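Local coordinates for Plm1 (Streptomyces sp. HK803, PDB 4HXY), which probably uses NADPH to reduce the beta-keto group of the polyketide intermediate built by the first module of phoslactomycin biosynthesis, at residues Asp22-Asn27 / Ser40-Pro45; Ala49-Ser54 / His80-Val85. All coordinates share one frame; numbering follows the deposited sequence.

Contact 1: residues Asp22-Asn27 / Ser40-Pro45; sequences DRVPGN and SLFDDP
V24 meets L41 through its backbone: V24 N donates to L41 O at 2.9 Å, and the bond is nearly straight at 172°. It is the single direct hydrogen bond between the two backbones, in the structural half of this ketoreductase fold, and beyond it water takes over. One water accepts from D43 N at 2.9 Å and lies within bonding reach of V24 O and G26 O. Another donates to G26 O at 2.9 Å and to D43 O at 2.8 Å, while a third links N27 OD1 to D44 O. G26 has a positive phi, at which a CB would jam against the carbonyl of P25. At the solvent side, R23 NH1 and D43 OD2 form a 2.8 Å salt bridge, the nitrogen coming from above the carboxylate plane with an N-H...O angle of 145°. With CG between the backbone N and the carbonyl carbon (chi1 60°) and a bend at chi3, the arginine chain brings its end to D43. On the buried side, beta-branched V24 sets CB 3.7 Å from F42 CE1, and its CG2 rests 4.1 Å from L41 CB. These apolar groups continue into the fold: V24 also touches A144 and T148 of helix 137-148, L41 lies on R140 of the same helix, and F42 packs on L30 of strand 28-32 and meets the ring of W28.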
ATOM      1  N   ASP A  22       4.538 -31.415 -11.429  1.00 35.84           N
ATOM      2  CA  ASP A  22       4.074 -31.300 -12.825  1.00 35.17           C
ATOM      3  C   ASP A  22       2.568 -31.030 -12.943  1.00 33.95           C
ATOM      4  O   ASP A  22       2.083 -30.615 -13.997  1.00 33.63           O
ATOM      5  CB  ASP A  22       4.435 -32.563 -13.623  1.00 35.83           C
ATOM      6  CG  ASP A  22       3.548 -33.755 -13.283  1.00 37.17           C
ATOM      7  OD1 ASP A  22       3.543 -34.182 -12.102  1.00 40.44           O
ATOM      8  OD2 ASP A  22       2.863 -34.271 -14.199  1.00 39.78           O
ATOM      9  N   ARG A  23       1.841 -31.283 -11.860  1.00 31.99           N
ATOM     10  CA  ARG A  23       0.398 -31.076 -11.815  1.00 30.35           C
ATOM     11  C   ARG A  23      -0.002 -30.881 -10.359  1.00 28.28           C
ATOM     12  O   ARG A  23       0.818 -31.058  -9.459  1.00 28.14           O
ATOM     13  CB  ARG A  23      -0.341 -32.273 -12.416  1.00 30.72           C
ATOM     14  CG  ARG A  23      -0.081 -33.607 -11.697  1.00 32.40           C
ATOM     15  CD  ARG A  23      -0.753 -34.793 -12.411  1.00 35.16           C
ATOM     16  NE  ARG A  23      -2.208 -34.768 -12.260  1.00 37.38           N
ATOM     17  CZ  ARG A  23      -2.870 -35.153 -11.166  1.00 39.09           C
ATOM     18  NH1 ARG A  23      -4.198 -35.074 -11.131  1.00 39.56           N
ATOM     19  NH2 ARG A  23      -2.218 -35.609 -10.098  1.00 39.45           N
ATOM     20  N   VAL A  24      -1.258 -30.509 -10.136  1.00 26.27           N
ATOM     21  CA  VAL A  24      -1.780 -30.306  -8.782  1.00 24.72           C
ATOM     22  C   VAL A  24      -2.952 -31.261  -8.603  1.00 23.78           C
ATOM     23  O   VAL A  24      -3.960 -31.135  -9.287  1.00 23.06           O
ATOM     24  CB  VAL A  24      -2.256 -28.852  -8.549  1.00 24.09           C
ATOM     25  CG1 VAL A  24      -2.734 -28.681  -7.120  1.00 24.51           C
ATOM     26  CG2 VAL A  24      -1.142 -27.861  -8.867  1.00 22.84           C
ATOM     27  N   PRO A  25      -2.817 -32.239  -7.696  1.00 23.53           N
ATOM     28  CA  PRO A  25      -3.903 -33.194  -7.574  1.00 23.33           C
ATOM     29  C   PRO A  25      -5.077 -32.633  -6.810  1.00 22.53           C
ATOM     30  O   PRO A  25      -4.902 -31.736  -5.973  1.00 23.21           O
ATOM     31  CB  PRO A  25      -3.271 -34.334  -6.773  1.00 23.45           C
ATOM     32  CG  PRO A  25      -2.273 -33.665  -5.915  1.00 24.58           C
ATOM     33  CD  PRO A  25      -1.733 -32.511  -6.739  1.00 23.88           C
ATOM     34  N   GLY A  26      -6.254 -33.182  -7.090  1.00 21.47           N
ATOM     35  CA  GLY A  26      -7.445 -32.934  -6.291  1.00 21.26           C
ATOM     36  C   GLY A  26      -8.526 -32.199  -7.059  1.00 20.01           C
ATOM     37  O   GLY A  26      -8.443 -32.003  -8.277  1.00 20.58           O
ATOM     38  N   ASN A  27      -9.543 -31.785  -6.317  1.00 18.48           N
ATOM     39  CA  ASN A  27     -10.716 -31.131  -6.847  1.00 17.03           C
ATOM     40  C   ASN A  27     -10.618 -29.644  -6.494  1.00 15.65           C
ATOM     41  O   ASN A  27     -10.970 -29.254  -5.386  1.00 15.65           O
ATOM     42  CB  ASN A  27     -11.942 -31.764  -6.193  1.00 17.04           C
ATOM     43  CG  ASN A  27     -13.256 -31.251  -6.741  1.00 17.49           C
ATOM     44  OD1 ASN A  27     -13.334 -30.683  -7.839  1.00 19.19           O
ATOM     45  ND2 ASN A  27     -14.321 -31.467  -5.969  1.00 17.73           N
ATOM     46  N   SER A  40      -4.582 -25.791 -16.655  1.00 15.52           N
ATOM     47  CA  SER A  40      -4.158 -27.119 -17.108  1.00 16.29           C
ATOM     48  C   SER A  40      -3.367 -27.915 -16.071  1.00 16.37           C
ATOM     49  O   SER A  40      -3.062 -29.092 -16.301  1.00 17.59           O
ATOM     50  CB  SER A  40      -3.358 -26.996 -18.406  1.00 15.92           C
ATOM     51  OG  SER A  40      -2.138 -26.300 -18.191  1.00 15.82           O
ATOM     52  N   LEU A  41      -3.030 -27.305 -14.935  1.00 16.23           N
ATOM     53  CA  LEU A  41      -2.405 -28.018 -13.824  1.00 16.71           C
ATOM     54  C   LEU A  41      -3.392 -28.934 -13.098  1.00 17.32           C
ATOM     55  O   LEU A  41      -2.980 -29.838 -12.370  1.00 17.56           O
ATOM     56  CB  LEU A  41      -1.800 -27.033 -12.821  1.00 16.22           C
ATOM     57  CG  LEU A  41      -0.525 -26.311 -13.262  1.00 16.88           C
ATOM     58  CD1 LEU A  41      -0.190 -25.203 -12.273  1.00 16.62           C
ATOM     59  CD2 LEU A  41       0.646 -27.290 -13.373  1.00 16.72           C
ATOM     60  N   PHE A  42      -4.681 -28.676 -13.307  1.00 17.95           N
ATOM     61  CA  PHE A  42      -5.761 -29.294 -12.565  1.00 18.64           C
ATOM     62  C   PHE A  42      -6.556 -30.210 -13.475  1.00 19.98           C
ATOM     63  O   PHE A  42      -6.802 -29.891 -14.634  1.00 20.28           O
ATOM     64  CB  PHE A  42      -6.700 -28.221 -12.012  1.00 18.76           C
ATOM     65  CG  PHE A  42      -5.995 -27.186 -11.197  1.00 17.20           C
ATOM     66  CD1 PHE A  42      -5.738 -27.416  -9.857  1.00 15.94           C
ATOM     67  CD2 PHE A  42      -5.563 -25.997 -11.769  1.00 15.93           C
ATOM     68  CE1 PHE A  42      -5.049 -26.479  -9.107  1.00 16.25           C
ATOM     69  CE2 PHE A  42      -4.899 -25.052 -11.017  1.00 16.00           C
ATOM     70  CZ  PHE A  42      -4.646 -25.284  -9.688  1.00 14.59           C
ATOM     71  N   ASP A  43      -6.949 -31.358 -12.941  1.00 20.53           N
ATOM     72  CA  ASP A  43      -7.837 -32.243 -13.663  1.00 21.66           C
ATOM     73  C   ASP A  43      -9.257 -31.851 -13.271  1.00 20.52           C
ATOM     74  O   ASP A  43      -9.603 -31.846 -12.091  1.00 20.97           O
ATOM     75  CB  ASP A  43      -7.539 -33.710 -13.315  1.00 22.32           C
ATOM     76  CG  ASP A  43      -6.246 -34.217 -13.953  1.00 26.12           C
ATOM     77  OD1 ASP A  43      -5.777 -33.638 -14.961  1.00 31.53           O
ATOM     78  OD2 ASP A  43      -5.685 -35.207 -13.447  1.00 31.90           O
ATOM     79  N   ASP A  44     -10.051 -31.501 -14.272  1.00 19.57           N
ATOM     80  CA  ASP A  44     -11.458 -31.201 -14.112  1.00 19.60           C
ATOM     81  C   ASP A  44     -11.773 -30.186 -13.008  1.00 18.93           C
ATOM     82  O   ASP A  44     -12.638 -30.423 -12.163  1.00 18.37           O
ATOM     83  CB  ASP A  44     -12.213 -32.514 -13.883  1.00 19.71           C
ATOM     84  CG  ASP A  44     -11.959 -33.516 -15.004  1.00 21.07           C
ATOM     85  OD1 ASP A  44     -11.189 -34.475 -14.802  1.00 23.85           O
ATOM     86  OD2 ASP A  44     -12.517 -33.309 -16.097  1.00 25.54           O
ATOM     87  N   PRO A  45     -11.092 -29.031 -13.041  1.00 18.12           N
ATOM     88  CA  PRO A  45     -11.340 -28.023 -12.014  1.00 17.80           C
ATOM     89  C   PRO A  45     -12.737 -27.439 -12.077  1.00 17.41           C
ATOM     90  O   PRO A  45     -13.359 -27.401 -13.143  1.00 17.93           O
ATOM     91  CB  PRO A  45     -10.301 -26.942 -12.331  1.00 17.75           C
ATOM     92  CG  PRO A  45     -10.073 -27.046 -13.800  1.00 17.98           C
ATOM     93  CD  PRO A  45     -10.175 -28.543 -14.091  1.00 18.35           C
TER
HETATM   94  O   HOH W   1      -0.034 -30.502 -15.461  1.00 39.90           O
HETATM   95  O   HOH W   2      -6.414 -31.897 -10.157  1.00 26.64           O
HETATM   96  O   HOH W   3      -9.249 -29.859  -9.926  1.00 15.44           O
HETATM   97  O   HOH W   4      -9.463 -33.932 -10.253  1.00 28.27           O
HETATM   98  O   HOH W   5     -13.430 -31.923 -10.150  1.00 22.11           O

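Contact 2: residues Ala49-Ser54 / His80-Val85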
ATOM      1  N   ALA A  49     -19.518 -21.164 -11.518  1.00 21.45           N
ATOM      2  CA  ALA A  49     -20.779 -21.626 -12.127  1.00 22.98           C
ATOM      3  C   ALA A  49     -21.030 -23.117 -11.913  1.00 23.19           C
ATOM      4  O   ALA A  49     -22.165 -23.515 -11.650  1.00 24.41           O
ATOM      5  CB  ALA A  49     -20.805 -21.288 -13.606  1.00 23.30           C
ATOM      6  N   SER A  50     -19.983 -23.932 -12.002  1.00 23.43           N
ATOM      7  CA  SER A  50     -20.122 -25.401 -11.934  1.00 23.36           C
ATOM      8  C   SER A  50     -20.059 -26.003 -10.525  1.00 23.92           C
ATOM      9  O   SER A  50     -20.500 -27.130 -10.306  1.00 24.08           O
ATOM     10  CB  SER A  50     -19.063 -26.066 -12.810  1.00 23.73           C
ATOM     11  OG  SER A  50     -17.764 -25.963 -12.241  1.00 21.51           O
ATOM     12  N   TRP A  51     -19.497 -25.260  -9.574  1.00 23.59           N
ATOM     13  CA  TRP A  51     -19.323 -25.748  -8.209  1.00 23.93           C
ATOM     14  C   TRP A  51     -20.673 -26.034  -7.546  1.00 25.16           C
ATOM     15  O   TRP A  51     -21.533 -25.159  -7.474  1.00 25.37           O
ATOM     16  CB  TRP A  51     -18.543 -24.706  -7.398  1.00 23.12           C
ATOM     17  CG  TRP A  51     -18.307 -25.015  -5.958  1.00 21.17           C
ATOM     18  CD1 TRP A  51     -18.159 -26.247  -5.374  1.00 18.95           C
ATOM     19  CD2 TRP A  51     -18.109 -24.054  -4.920  1.00 17.81           C
ATOM     20  NE1 TRP A  51     -17.925 -26.102  -4.027  1.00 18.73           N
ATOM     21  CE2 TRP A  51     -17.874 -24.766  -3.726  1.00 17.53           C
ATOM     22  CE3 TRP A  51     -18.110 -22.657  -4.883  1.00 16.99           C
ATOM     23  CZ2 TRP A  51     -17.656 -24.127  -2.509  1.00 19.00           C
ATOM     24  CZ3 TRP A  51     -17.889 -22.023  -3.673  1.00 16.82           C
ATOM     25  CH2 TRP A  51     -17.677 -22.756  -2.500  1.00 17.30           C
ATOM     26  N   ASP A  52     -20.846 -27.267  -7.088  1.00 27.09           N
ATOM     27  CA  ASP A  52     -21.932 -27.612  -6.175  1.00 28.81           C
ATOM     28  C   ASP A  52     -21.445 -27.244  -4.772  1.00 29.35           C
ATOM     29  O   ASP A  52     -20.565 -27.918  -4.222  1.00 30.15           O
ATOM     30  CB  ASP A  52     -22.252 -29.108  -6.258  1.00 29.58           C
ATOM     31  CG  ASP A  52     -23.405 -29.517  -5.347  1.00 31.96           C
ATOM     32  OD1 ASP A  52     -24.192 -30.406  -5.753  1.00 36.01           O
ATOM     33  OD2 ASP A  52     -23.530 -28.955  -4.233  1.00 33.69           O
ATOM     34  N   ARG A  53     -22.029 -26.195  -4.196  1.00 30.03           N
ATOM     35  CA  ARG A  53     -21.566 -25.630  -2.923  1.00 30.72           C
ATOM     36  C   ARG A  53     -21.593 -26.593  -1.729  1.00 31.03           C
ATOM     37  O   ARG A  53     -21.033 -26.280  -0.668  1.00 32.08           O
ATOM     38  CB  ARG A  53     -22.345 -24.352  -2.578  1.00 30.99           C
ATOM     39  CG  ARG A  53     -21.666 -23.054  -3.036  1.00 31.51           C
ATOM     40  CD  ARG A  53     -21.716 -22.881  -4.532  1.00 32.16           C
ATOM     41  NE  ARG A  53     -21.243 -21.559  -4.946  1.00 32.77           N
ATOM     42  CZ  ARG A  53     -21.033 -21.193  -6.207  1.00 33.99           C
ATOM     43  NH1 ARG A  53     -21.258 -22.042  -7.212  1.00 34.01           N
ATOM     44  NH2 ARG A  53     -20.594 -19.971  -6.470  1.00 33.57           N
ATOM     45  N   SER A  54     -22.229 -27.750  -1.892  1.00 30.81           N
ATOM     46  CA  SER A  54     -22.202 -28.786  -0.858  1.00 30.45           C
ATOM     47  C   SER A  54     -20.876 -29.561  -0.835  1.00 29.39           C
ATOM     48  O   SER A  54     -20.500 -30.102   0.197  1.00 29.78           O
ATOM     49  CB  SER A  54     -23.405 -29.730  -0.995  1.00 30.78           C
ATOM     50  OG  SER A  54     -23.347 -30.499  -2.180  1.00 31.93           O
ATOM     51  N   HIS A  80     -18.864 -21.318   2.941  1.00 25.34           N
ATOM     52  CA  HIS A  80     -18.767 -22.653   2.381  1.00 24.35           C
ATOM     53  C   HIS A  80     -17.426 -23.248   2.723  1.00 23.56           C
ATOM     54  O   HIS A  80     -16.427 -22.560   2.653  1.00 23.44           O
ATOM     55  CB  HIS A  80     -18.939 -22.627   0.871  1.00 24.48           C
ATOM     56  CG  HIS A  80     -20.214 -21.997   0.424  1.00 26.54           C
ATOM     57  ND1 HIS A  80     -21.449 -22.525   0.724  1.00 28.33           N
ATOM     58  CD2 HIS A  80     -20.448 -20.887  -0.309  1.00 27.83           C
ATOM     59  CE1 HIS A  80     -22.388 -21.762   0.203  1.00 28.96           C
ATOM     60  NE2 HIS A  80     -21.807 -20.764  -0.432  1.00 29.84           N
ATOM     61  N   PRO A  81     -17.387 -24.518   3.110  1.00 21.61           N
ATOM     62  CA  PRO A  81     -16.100 -25.132   3.372  1.00 20.40           C
ATOM     63  C   PRO A  81     -15.276 -25.304   2.101  1.00 18.49           C
ATOM     64  O   PRO A  81     -15.788 -25.765   1.085  1.00 18.29           O
ATOM     65  CB  PRO A  81     -16.468 -26.507   3.972  1.00 20.65           C
ATOM     66  CG  PRO A  81     -17.824 -26.373   4.432  1.00 21.11           C
ATOM     67  CD  PRO A  81     -18.502 -25.376   3.548  1.00 21.98           C
ATOM     68  N   THR A  82     -14.013 -24.888   2.160  1.00 16.69           N
ATOM     69  CA  THR A  82     -13.062 -25.174   1.106  1.00 15.72           C
ATOM     70  C   THR A  82     -11.698 -25.384   1.723  1.00 15.09           C
ATOM     71  O   THR A  82     -11.443 -25.002   2.859  1.00 15.17           O
ATOM     72  CB  THR A  82     -12.913 -24.002   0.097  1.00 15.67           C
ATOM     73  OG1 THR A  82     -12.229 -22.921   0.733  1.00 15.51           O
ATOM     74  CG2 THR A  82     -14.278 -23.521  -0.419  1.00 15.86           C
ATOM     75  N   GLY A  83     -10.803 -25.959   0.944  1.00 14.11           N
ATOM     76  CA  GLY A  83      -9.410 -25.974   1.316  1.00 13.63           C
ATOM     77  C   GLY A  83      -8.795 -24.588   1.211  1.00 13.24           C
ATOM     78  O   GLY A  83      -9.510 -23.591   1.016  1.00 12.53           O
ATOM     79  N   PRO A  84      -7.460 -24.519   1.314  1.00 12.46           N
ATOM     80  CA  PRO A  84      -6.752 -23.238   1.295  1.00 11.63           C
ATOM     81  C   PRO A  84      -7.033 -22.396   0.041  1.00 10.37           C
ATOM     82  O   PRO A  84      -7.101 -22.933  -1.064  1.00 10.17           O
ATOM     83  CB  PRO A  84      -5.277 -23.650   1.318  1.00 12.28           C
ATOM     84  CG  PRO A  84      -5.249 -25.065   1.798  1.00 14.18           C
ATOM     85  CD  PRO A  84      -6.539 -25.670   1.374  1.00 12.99           C
ATOM     86  N   VAL A  85      -7.176 -21.093   0.247  1.00  9.31           N
ATOM     87  CA  VAL A  85      -7.430 -20.135  -0.809  1.00  8.71           C
ATOM     88  C   VAL A  85      -6.129 -19.452  -1.183  1.00  7.86           C
ATOM     89  O   VAL A  85      -5.528 -18.732  -0.373  1.00  7.34           O
ATOM     90  CB  VAL A  85      -8.427 -19.072  -0.356  1.00  8.54           C
ATOM     91  CG1 VAL A  85      -8.656 -18.044  -1.446  1.00  9.43           C
ATOM     92  CG2 VAL A  85      -9.753 -19.747   0.052  1.00 10.98           C
TER
HETATM   93  O   HOH W   6     -18.298 -26.626   0.587  1.00 30.30           O
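R53 lays its aliphatic chain over the imidazole of H80: CG sits 3.5 Å from the ring centroid, 12° off the normal, a CH-pi contact over the face. The site lies on the surface of the Rossmann-like structural subdomain of a modular ketoreductase, where two loops approach each other around R53 and H80, with no direct hydrogen bond between them. W51 adds to this first shell. It holds CG anti to the backbone N (chi1 178°), directing the indole to the other loop. Its CH2 touches H80 CB at 3.6 Å, and the two rings meet obliquely, with planes at 80°. The methyl T82 CG2 lies 4.0 Å from W51 CZ2, so a threonine offers carbon to the indole while its OG1 bonds to R124 and G83 O. A water lies within bonding reach of both R53 O and P81 O.

With an alanine here in place of H80, the imidazole face would be gone, and the R53 methylenes CB and CG would probably lose the flat partner they lie against, opening a gap between the loops.

Second-shell bonds help position these groups. W51 NE1 bonds to T55 O. The R53 guanidinium has W51 CE3 against one face; its NH1 donates to W51 O at 3.1 Å and also to A48 O, while NH2 forms a salt bridge with E76. R53 is itself the middle residue of an Asx turn, in which D52 OD2 accepts from S54 N at 2.9 Å. The same oxygen, D52 OD2, also takes the S54 hydroxyl, OG at 2.6 Å.

In the fold
From the N terminus, the chain leaves strand 6-14 and passes through 22-27 before entering strand 28-32; after helix 36-39 it comes back beside 22-27 as 40-45, running in roughly the same direction, and contact 1 closes this first loop. Contact 2 opens only a few residues later, at 49-54. The chain then runs through strand 59-63 and helix 67-77 to 80-85, which closes the second loop and leads into strand 85-90. The two loops therefore follow in series, neither nested nor crossed, with centres 15 Å apart. Together they tie the connections around the parallel strands 28-32, 59-63 and 85-90, on the outer side of the molecule, far from the NADPH.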